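PDB 4N3O: D-glycero-alpha-D-manno-heptose 7-phosphate kinase from Campylobacter jejuni subsp. jejuni, which catalyses the ATP-dependent phosphorylation of D-glycero-alpha-D-manno-heptose 7-phosphate at C-1, yielding the 1,7-bisphosphate on the route to GDP-heptose for the capsule. Local coordinates for residues A[195-209]-A[320-332]. Numbering follows the deposited sequence.
Sequences ASELEARTVLYFTNI and LRKEQGYVQDFSF
The Tyr205 ring carries Leu320 on one face, with CD2 of Leu320 4.2 Å from the ring centroid and 1° off its normal, a well-centred CH-pi contact; the backbone N of Val327 lies at the ring's edge. With CG anti to the backbone N (chi1 176°), the ring runs alongside Gly325 and Tyr326 of segment 320-332, and its hydroxyl accepts a bent hydrogen bond from the amide of Gly325 (N to Tyr205 OH 2.9 Å, 132° at the hydrogen). Tyr326, on the other side of the sheet, takes Phe206 CB over one face, offset toward the rim. The Phe206 and Tyr326 rings themselves are nearly parallel but slid apart and barely overlap. Phe332 has the carbonyl O of Ala195 at its edge and Phe330 CE2 over one face, while Leu198 CB packs obliquely against it, 3.5 Å from Phe332 CE2. Glu199 OE2 receives the Phe332 amide in a nearly straight bond (2.8 Å from N), although the donor stands above the carboxylate plane.

Reciprocal amide-carbonyl bonds define Phe206 and Tyr326 as an antiparallel hydrogen-bonded pair; Tyr205 and Val327 form the adjoining non-hydrogen-bonded pair. Gln328 N continues the pairing to Leu204 O (2.8 Å), after which a water bridges Leu204 N and Gln328 O. Strand 303-308 flanks strand 202-206 on its other side, and Phe206 touches Ser114 and Leu116 of the predicted ATP-binding loop. Within this chain strand 326-327 is the outermost strand beside 202-206 in the four-stranded antiparallel sheet of the ferredoxin-like alpha+beta C-terminal domain of a GHMP kinase.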
ATOM      1  N   ALA A 195       6.639 -12.013  -0.277  1.00 31.69           N
ATOM      2  CA  ALA A 195       5.510 -11.107  -0.427  1.00 30.94           C
ATOM      3  C   ALA A 195       5.736 -10.131  -1.556  1.00 32.11           C
ATOM      4  O   ALA A 195       4.840  -9.886  -2.362  1.00 30.46           O
ATOM      5  CB  ALA A 195       5.290 -10.333   0.863  1.00 31.63           C
ATOM      6  N   SER A 196       6.951  -9.570  -1.609  1.00 32.26           N
ATOM      7  CA  SER A 196       7.301  -8.615  -2.646  1.00 31.19           C
ATOM      8  C   SER A 196       7.222  -9.234  -4.009  1.00 31.07           C
ATOM      9  O   SER A 196       6.789  -8.581  -4.965  1.00 30.43           O
ATOM     10  CB  SER A 196       8.712  -8.077  -2.427  1.00 33.60           C
ATOM     11  OG  SER A 196       8.785  -7.368  -1.209  1.00 34.60           O
ATOM     12  N   GLU A 197       7.632 -10.498  -4.103  1.00 31.77           N
ATOM     13  CA  GLU A 197       7.632 -11.209  -5.379  1.00 32.14           C
ATOM     14  C   GLU A 197       6.191 -11.497  -5.767  1.00 34.83           C
ATOM     15  O   GLU A 197       5.812 -11.344  -6.930  1.00 32.59           O
ATOM     16  CB  GLU A 197       8.445 -12.501  -5.298  1.00 32.89           C
ATOM     17  CG  GLU A 197       8.466 -13.282  -6.600  1.00 34.95           C
ATOM     18  CD  GLU A 197       9.184 -12.547  -7.723  1.00 36.07           C
ATOM     19  OE1 GLU A 197       9.974 -11.621  -7.438  1.00 36.13           O
ATOM     20  OE2 GLU A 197       8.983 -12.909  -8.896  1.00 37.31           O
ATOM     21  N   LEU A 198       5.380 -11.921  -4.797  1.00 37.50           N
ATOM     22  CA  LEU A 198       3.953 -12.139  -5.088  1.00 38.04           C
ATOM     23  C   LEU A 198       3.292 -10.852  -5.596  1.00 34.43           C
ATOM     24  O   LEU A 198       2.532 -10.900  -6.570  1.00 34.77           O
ATOM     25  CB  LEU A 198       3.209 -12.659  -3.878  1.00 39.49           C
ATOM     26  CG  LEU A 198       3.184 -14.159  -3.707  1.00 48.00           C
ATOM     27  CD1 LEU A 198       2.584 -14.480  -2.346  1.00 52.30           C
ATOM     28  CD2 LEU A 198       2.357 -14.793  -4.835  1.00 49.95           C
ATOM     29  N   GLU A 199       3.582  -9.722  -4.942  1.00 32.73           N
ATOM     30  CA  GLU A 199       3.052  -8.406  -5.377  1.00 34.06           C
ATOM     31  C   GLU A 199       3.508  -8.084  -6.795  1.00 33.00           C
ATOM     32  O   GLU A 199       2.735  -7.563  -7.592  1.00 31.27           O
ATOM     33  CB  GLU A 199       3.506  -7.286  -4.447  1.00 32.80           C
ATOM     34  CG  GLU A 199       2.932  -7.400  -3.050  1.00 35.60           C
ATOM     35  CD  GLU A 199       3.738  -6.675  -1.959  1.00 39.49           C
ATOM     36  OE1 GLU A 199       4.639  -5.857  -2.261  1.00 42.09           O
ATOM     37  OE2 GLU A 199       3.450  -6.930  -0.765  1.00 40.62           O
ATOM     38  N   ALA A 200       4.767  -8.392  -7.113  1.00 33.51           N
ATOM     39  CA  ALA A 200       5.306  -8.100  -8.461  1.00 33.18           C
ATOM     40  C   ALA A 200       4.592  -8.912  -9.541  1.00 35.54           C
ATOM     41  O   ALA A 200       4.477  -8.460 -10.685  1.00 35.79           O
ATOM     42  CB  ALA A 200       6.800  -8.366  -8.506  1.00 34.76           C
ATOM     43  N   ARG A 201       4.094 -10.091  -9.155  1.00 36.75           N
ATOM     44  CA  ARG A 201       3.394 -11.004 -10.058  1.00 42.77           C
ATOM     45  C   ARG A 201       1.892 -10.822 -10.068  1.00 40.64           C
ATOM     46  O   ARG A 201       1.208 -11.599 -10.698  1.00 46.06           O
ATOM     47  CB  ARG A 201       3.534 -12.441  -9.559  1.00 48.38           C
ATOM     48  CG  ARG A 201       4.908 -12.974  -9.244  1.00 51.07           C
ATOM     49  CD  ARG A 201       5.543 -13.676 -10.389  1.00 56.31           C
ATOM     50  NE  ARG A 201       6.639 -14.496  -9.908  1.00 63.77           N
ATOM     51  CZ  ARG A 201       7.409 -15.230 -10.696  1.00 71.02           C
ATOM     52  NH1 ARG A 201       8.399 -15.943 -10.175  1.00 69.38           N
ATOM     53  NH2 ARG A 201       7.203 -15.232 -12.010  1.00 77.38           N
ATOM     54  N   THR A 202       1.338  -9.855  -9.367  1.00 40.51           N
ATOM     55  CA  THR A 202      -0.103  -9.831  -9.315  1.00 38.52           C
ATOM     56  C   THR A 202      -0.773  -8.497  -9.602  1.00 38.30           C
ATOM     57  O   THR A 202      -0.232  -7.439  -9.338  1.00 37.07           O
ATOM     58  CB  THR A 202      -0.612 -10.390  -7.942  1.00 42.57           C
ATOM     59  OG1 THR A 202      -0.079  -9.645  -6.858  1.00 41.22           O
ATOM     60  CG2 THR A 202      -0.198 -11.835  -7.744  1.00 45.71           C
ATOM     61  N   VAL A 203      -1.969  -8.591 -10.171  1.00 38.27           N
ATOM     62  CA  VAL A 203      -2.796  -7.447 -10.489  1.00 37.75           C
ATOM     63  C   VAL A 203      -4.205  -7.693  -9.952  1.00 36.43           C
ATOM     64  O   VAL A 203      -4.779  -8.749 -10.160  1.00 36.92           O
ATOM     65  CB  VAL A 203      -2.901  -7.240 -12.003  1.00 37.15           C
ATOM     66  CG1 VAL A 203      -3.921  -6.146 -12.314  1.00 38.88           C
ATOM     67  CG2 VAL A 203      -1.544  -6.906 -12.585  1.00 37.82           C
ATOM     68  N   LEU A 204      -4.745  -6.711  -9.259  1.00 37.34           N
ATOM     69  CA  LEU A 204      -6.086  -6.791  -8.678  1.00 38.20           C
ATOM     70  C   LEU A 204      -6.967  -5.818  -9.461  1.00 38.22           C
ATOM     71  O   LEU A 204      -6.663  -4.631  -9.527  1.00 36.85           O
ATOM     72  CB  LEU A 204      -6.021  -6.371  -7.209  1.00 38.98           C
ATOM     73  CG  LEU A 204      -7.348  -6.358  -6.451  1.00 46.04           C
ATOM     74  CD1 LEU A 204      -7.997  -7.729  -6.502  1.00 46.55           C
ATOM     75  CD2 LEU A 204      -7.157  -5.914  -5.004  1.00 47.65           C
ATOM     76  N   TYR A 205      -8.047  -6.316 -10.051  1.00 39.92           N
ATOM     77  CA  TYR A 205      -8.932  -5.497 -10.871  1.00 40.20           C
ATOM     78  C   TYR A 205     -10.391  -5.597 -10.462  1.00 42.40           C
ATOM     79  O   TYR A 205     -10.948  -6.679 -10.436  1.00 41.24           O
ATOM     80  CB  TYR A 205      -8.799  -5.961 -12.318  1.00 41.38           C
ATOM     81  CG  TYR A 205      -9.723  -5.293 -13.318  1.00 42.12           C
ATOM     82  CD1 TYR A 205      -9.515  -3.974 -13.715  1.00 42.45           C
ATOM     83  CD2 TYR A 205     -10.778  -6.000 -13.911  1.00 44.46           C
ATOM     84  CE1 TYR A 205     -10.339  -3.365 -14.641  1.00 43.93           C
ATOM     85  CE2 TYR A 205     -11.609  -5.400 -14.842  1.00 42.81           C
ATOM     86  CZ  TYR A 205     -11.385  -4.083 -15.202  1.00 45.75           C
ATOM     87  OH  TYR A 205     -12.202  -3.465 -16.116  1.00 52.50           O
ATOM     88  N   PHE A 206     -10.994  -4.457 -10.138  1.00 44.91           N
ATOM     89  CA  PHE A 206     -12.414  -4.389  -9.836  1.00 47.69           C
ATOM     90  C   PHE A 206     -13.106  -4.140 -11.155  1.00 48.45           C
ATOM     91  O   PHE A 206     -12.785  -3.194 -11.862  1.00 53.85           O
ATOM     92  CB  PHE A 206     -12.734  -3.305  -8.820  1.00 51.17           C
ATOM     93  CG  PHE A 206     -12.385  -3.689  -7.410  1.00 55.17           C
ATOM     94  CD1 PHE A 206     -13.309  -4.354  -6.615  1.00 60.24           C
ATOM     95  CD2 PHE A 206     -11.139  -3.396  -6.877  1.00 54.00           C
ATOM     96  CE1 PHE A 206     -12.993  -4.718  -5.312  1.00 58.35           C
ATOM     97  CE2 PHE A 206     -10.824  -3.746  -5.580  1.00 52.21           C
ATOM     98  CZ  PHE A 206     -11.749  -4.410  -4.799  1.00 55.74           C
ATOM     99  N   THR A 207     -14.082  -4.983 -11.453  1.00 49.44           N
ATOM    100  CA  THR A 207     -14.755  -4.991 -12.748  1.00 52.99           C
ATOM    101  C   THR A 207     -15.816  -3.948 -13.066  1.00 55.50           C
ATOM    102  O   THR A 207     -15.862  -3.456 -14.201  1.00 56.38           O
ATOM    103  CB  THR A 207     -15.462  -6.338 -12.927  1.00 51.49           C
ATOM    104  OG1 THR A 207     -16.481  -6.460 -11.931  1.00 51.72           O
ATOM    105  CG2 THR A 207     -14.468  -7.493 -12.790  1.00 49.32           C
ATOM    106  N   ASN A 208     -16.666  -3.630 -12.086  1.00 57.00           N
ATOM    107  CA  ASN A 208     -17.797  -2.713 -12.274  1.00 61.48           C
ATOM    108  C   ASN A 208     -18.728  -3.270 -13.342  1.00 64.11           C
ATOM    109  O   ASN A 208     -19.248  -2.542 -14.178  1.00 69.21           O
ATOM    110  CB  ASN A 208     -17.350  -1.280 -12.609  1.00 69.15           C
ATOM    111  CG  ASN A 208     -16.597  -0.617 -11.462  1.00 77.19           C
ATOM    112  OD1 ASN A 208     -16.499  -1.171 -10.358  1.00 84.26           O
ATOM    113  ND2 ASN A 208     -16.059   0.573 -11.718  1.00 79.64           N
ATOM    114  N   ILE A 209     -18.913  -4.584 -13.301  1.00 70.49           N
ATOM    115  CA  ILE A 209     -19.780  -5.288 -14.233  1.00 80.33           C
ATOM    116  C   ILE A 209     -21.156  -5.515 -13.611  1.00 88.02           C
ATOM    117  O   ILE A 209     -21.314  -5.511 -12.388  1.00 87.92           O
ATOM    118  CB  ILE A 209     -19.179  -6.669 -14.616  1.00 80.34           C
ATOM    119  CG1 ILE A 209     -17.979  -6.487 -15.544  1.00 81.66           C
ATOM    120  CG2 ILE A 209     -20.201  -7.549 -15.334  1.00 81.76           C
ATOM    121  CD1 ILE A 209     -17.280  -7.784 -15.896  1.00 79.89           C
ATOM    122  N   LEU A 320      -6.090  -2.998 -18.993  1.00 41.26           N
ATOM    123  CA  LEU A 320      -7.214  -2.971 -18.053  1.00 45.13           C
ATOM    124  C   LEU A 320      -7.743  -1.555 -17.743  1.00 47.75           C
ATOM    125  O   LEU A 320      -8.959  -1.370 -17.639  1.00 48.41           O
ATOM    126  CB  LEU A 320      -6.873  -3.719 -16.755  1.00 44.19           C
ATOM    127  CG  LEU A 320      -6.697  -5.247 -16.853  1.00 44.63           C
ATOM    128  CD1 LEU A 320      -6.297  -5.791 -15.508  1.00 43.84           C
ATOM    129  CD2 LEU A 320      -7.964  -5.958 -17.319  1.00 47.16           C
ATOM    130  N   ARG A 321      -6.864  -0.557 -17.625  1.00 49.78           N
ATOM    131  CA  ARG A 321      -7.330   0.812 -17.333  1.00 53.53           C
ATOM    132  C   ARG A 321      -8.267   1.392 -18.412  1.00 53.00           C
ATOM    133  O   ARG A 321      -8.923   2.413 -18.174  1.00 52.84           O
ATOM    134  CB  ARG A 321      -6.174   1.804 -17.131  1.00 63.32           C
ATOM    135  CG  ARG A 321      -5.221   1.540 -15.967  1.00 69.43           C
ATOM    136  CD  ARG A 321      -4.442   2.820 -15.631  1.00 75.80           C
ATOM    137  NE  ARG A 321      -3.186   2.602 -14.901  1.00 78.39           N
ATOM    138  CZ  ARG A 321      -3.080   2.300 -13.606  1.00 77.32           C
ATOM    139  NH1 ARG A 321      -4.161   2.120 -12.850  1.00 76.09           N
ATOM    140  NH2 ARG A 321      -1.873   2.136 -13.069  1.00 79.31           N
ATOM    141  N   LYS A 322      -8.318   0.766 -19.591  1.00 51.32           N
ATOM    142  CA  LYS A 322      -9.176   1.241 -20.688  1.00 52.33           C
ATOM    143  C   LYS A 322     -10.562   0.638 -20.603  1.00 53.03           C
ATOM    144  O   LYS A 322     -11.444   0.979 -21.387  1.00 54.91           O
ATOM    145  CB  LYS A 322      -8.570   0.896 -22.044  1.00 53.25           C
ATOM    146  CG  LYS A 322      -7.251   1.581 -22.284  1.00 55.02           C
ATOM    147  CD  LYS A 322      -6.584   1.136 -23.563  1.00 56.91           C
ATOM    148  CE  LYS A 322      -5.218   1.799 -23.674  1.00 59.76           C
ATOM    149  NZ  LYS A 322      -4.350   1.135 -24.676  1.00 63.67           N
ATOM    150  N   GLU A 323     -10.749  -0.261 -19.653  1.00 51.97           N
ATOM    151  CA  GLU A 323     -12.025  -0.911 -19.476  1.00 54.10           C
ATOM    152  C   GLU A 323     -12.814  -0.188 -18.397  1.00 53.82           C
ATOM    153  O   GLU A 323     -12.301   0.730 -17.749  1.00 57.63           O
ATOM    154  CB  GLU A 323     -11.804  -2.382 -19.156  1.00 56.83           C
ATOM    155  CG  GLU A 323     -11.055  -3.125 -20.267  1.00 57.04           C
ATOM    156  CD  GLU A 323     -11.839  -3.191 -21.581  1.00 63.00           C
ATOM    157  OE1 GLU A 323     -11.225  -3.441 -22.645  1.00 61.54           O
ATOM    158  OE2 GLU A 323     -13.074  -2.986 -21.557  1.00 69.19           O
ATOM    159  N   GLN A 324     -14.062  -0.597 -18.208  1.00 54.78           N
ATOM    160  CA  GLN A 324     -14.953   0.073 -17.263  1.00 58.91           C
ATOM    161  C   GLN A 324     -14.552  -0.073 -15.792  1.00 54.24           C
ATOM    162  O   GLN A 324     -15.020   0.683 -14.949  1.00 52.99           O
ATOM    163  CB  GLN A 324     -16.406  -0.403 -17.452  1.00 64.59           C
ATOM    164  CG  GLN A 324     -16.679  -1.843 -17.020  1.00 69.52           C
ATOM    165  CD  GLN A 324     -18.144  -2.236 -17.167  1.00 78.23           C
ATOM    166  OE1 GLN A 324     -19.039  -1.390 -17.099  1.00 80.58           O
ATOM    167  NE2 GLN A 324     -18.395  -3.530 -17.348  1.00 81.72           N
ATOM    168  N   GLY A 325     -13.709  -1.047 -15.475  1.00 51.77           N
ATOM    169  CA  GLY A 325     -13.286  -1.238 -14.088  1.00 52.73           C
ATOM    170  C   GLY A 325     -12.073  -0.400 -13.712  1.00 49.49           C
ATOM    171  O   GLY A 325     -11.814   0.643 -14.296  1.00 51.99           O
ATOM    172  N   TYR A 326     -11.354  -0.835 -12.692  1.00 50.07           N
ATOM    173  CA  TYR A 326     -10.123  -0.165 -12.321  1.00 49.33           C
ATOM    174  C   TYR A 326      -9.201  -1.130 -11.609  1.00 47.12           C
ATOM    175  O   TYR A 326      -9.642  -2.055 -10.926  1.00 47.57           O
ATOM    176  CB  TYR A 326     -10.365   1.087 -11.474  1.00 51.69           C
ATOM    177  CG  TYR A 326     -10.907   0.840 -10.099  1.00 51.76           C
ATOM    178  CD1 TYR A 326     -10.047   0.639  -9.020  1.00 51.99           C
ATOM    179  CD2 TYR A 326     -12.283   0.844  -9.861  1.00 54.40           C
ATOM    180  CE1 TYR A 326     -10.535   0.424  -7.740  1.00 51.57           C
ATOM    181  CE2 TYR A 326     -12.789   0.636  -8.584  1.00 57.57           C
ATOM    182  CZ  TYR A 326     -11.914   0.416  -7.526  1.00 58.87           C
ATOM    183  OH  TYR A 326     -12.416   0.198  -6.253  1.00 66.62           O
ATOM    184  N   VAL A 327      -7.914  -0.917 -11.820  1.00 44.04           N
ATOM    185  CA  VAL A 327      -6.873  -1.700 -11.195  1.00 40.57           C
ATOM    186  C   VAL A 327      -6.587  -1.093  -9.830  1.00 39.75           C
ATOM    187  O   VAL A 327      -6.504   0.125  -9.691  1.00 40.52           O
ATOM    188  CB  VAL A 327      -5.601  -1.695 -12.079  1.00 43.89           C
ATOM    189  CG1 VAL A 327      -4.417  -2.295 -11.347  1.00 42.11           C
ATOM    190  CG2 VAL A 327      -5.878  -2.436 -13.391  1.00 43.49           C
ATOM    191  N   GLN A 328      -6.452  -1.943  -8.818  1.00 39.78           N
ATOM    192  CA  GLN A 328      -6.178  -1.491  -7.475  1.00 39.10           C
ATOM    193  C   GLN A 328      -4.820  -1.991  -7.015  1.00 43.31           C
ATOM    194  O   GLN A 328      -4.644  -3.180  -6.801  1.00 46.86           O
ATOM    195  CB  GLN A 328      -7.265  -1.997  -6.526  1.00 41.63           C
ATOM    196  CG  GLN A 328      -7.057  -1.626  -5.068  1.00 43.31           C
ATOM    197  CD  GLN A 328      -7.142  -0.123  -4.834  1.00 45.16           C
ATOM    198  OE1 GLN A 328      -8.192   0.484  -5.019  1.00 50.58           O
ATOM    199  NE2 GLN A 328      -6.047   0.471  -4.412  1.00 47.67           N
ATOM    200  N   ASP A 329      -3.853  -1.083  -6.893  1.00 46.88           N
ATOM    201  CA  ASP A 329      -2.535  -1.431  -6.386  1.00 47.35           C
ATOM    202  C   ASP A 329      -2.697  -1.768  -4.905  1.00 44.04           C
ATOM    203  O   ASP A 329      -3.591  -1.255  -4.233  1.00 42.39           O
ATOM    204  CB  ASP A 329      -1.538  -0.250  -6.482  1.00 51.80           C
ATOM    205  CG  ASP A 329      -1.113   0.092  -7.924  1.00 63.35           C
ATOM    206  OD1 ASP A 329      -1.470  -0.639  -8.886  1.00 62.18           O
ATOM    207  OD2 ASP A 329      -0.389   1.112  -8.086  1.00 68.69           O
ATOM    208  N   PHE A 330      -1.807  -2.611  -4.402  1.00 40.84           N
ATOM    209  CA  PHE A 330      -1.826  -3.000  -3.020  1.00 38.88           C
ATOM    210  C   PHE A 330      -0.530  -3.691  -2.656  1.00 37.14           C
ATOM    211  O   PHE A 330       0.200  -4.111  -3.522  1.00 35.59           O
ATOM    212  CB  PHE A 330      -2.974  -3.995  -2.779  1.00 38.65           C
ATOM    213  CG  PHE A 330      -2.728  -5.338  -3.370  1.00 37.87           C
ATOM    214  CD1 PHE A 330      -3.027  -5.590  -4.686  1.00 37.67           C
ATOM    215  CD2 PHE A 330      -2.180  -6.365  -2.595  1.00 41.54           C
ATOM    216  CE1 PHE A 330      -2.801  -6.844  -5.238  1.00 41.54           C
ATOM    217  CE2 PHE A 330      -1.931  -7.617  -3.142  1.00 42.59           C
ATOM    218  CZ  PHE A 330      -2.247  -7.858  -4.469  1.00 44.06           C
ATOM    219  N   SER A 331      -0.289  -3.839  -1.359  1.00 39.20           N
ATOM    220  CA  SER A 331       0.841  -4.603  -0.837  1.00 39.05           C
ATOM    221  C   SER A 331       0.236  -5.607   0.133  1.00 37.35           C
ATOM    222  O   SER A 331      -0.885  -5.414   0.602  1.00 33.45           O
ATOM    223  CB  SER A 331       1.737  -3.725   0.026  1.00 39.39           C
ATOM    224  OG  SER A 331       1.955  -2.482  -0.563  1.00 52.72           O
ATOM    225  N   PHE A 332       0.974  -6.659   0.455  1.00 35.15           N
ATOM    226  CA  PHE A 332       0.552  -7.558   1.519  1.00 36.01           C
ATOM    227  C   PHE A 332       1.053  -6.910   2.797  1.00 36.62           C
ATOM    228  O   PHE A 332       2.155  -6.406   2.814  1.00 43.87           O
ATOM    229  CB  PHE A 332       1.156  -8.945   1.357  1.00 33.01           C
ATOM    230  CG  PHE A 332       0.660  -9.653   0.149  1.00 35.05           C
ATOM    231  CD1 PHE A 332      -0.676 -10.057   0.067  1.00 35.57           C
ATOM    232  CD2 PHE A 332       1.497  -9.927  -0.912  1.00 35.85           C
ATOM    233  CE1 PHE A 332      -1.162 -10.707  -1.051  1.00 33.75           C
ATOM    234  CE2 PHE A 332       1.013 -10.588  -2.030  1.00 36.02           C
ATOM    235  CZ  PHE A 332      -0.326 -10.972  -2.101  1.00 35.50           C
TER
HETATM  236  O   HOH W   1      -3.044  -4.630  -8.512  1.00 41.15           O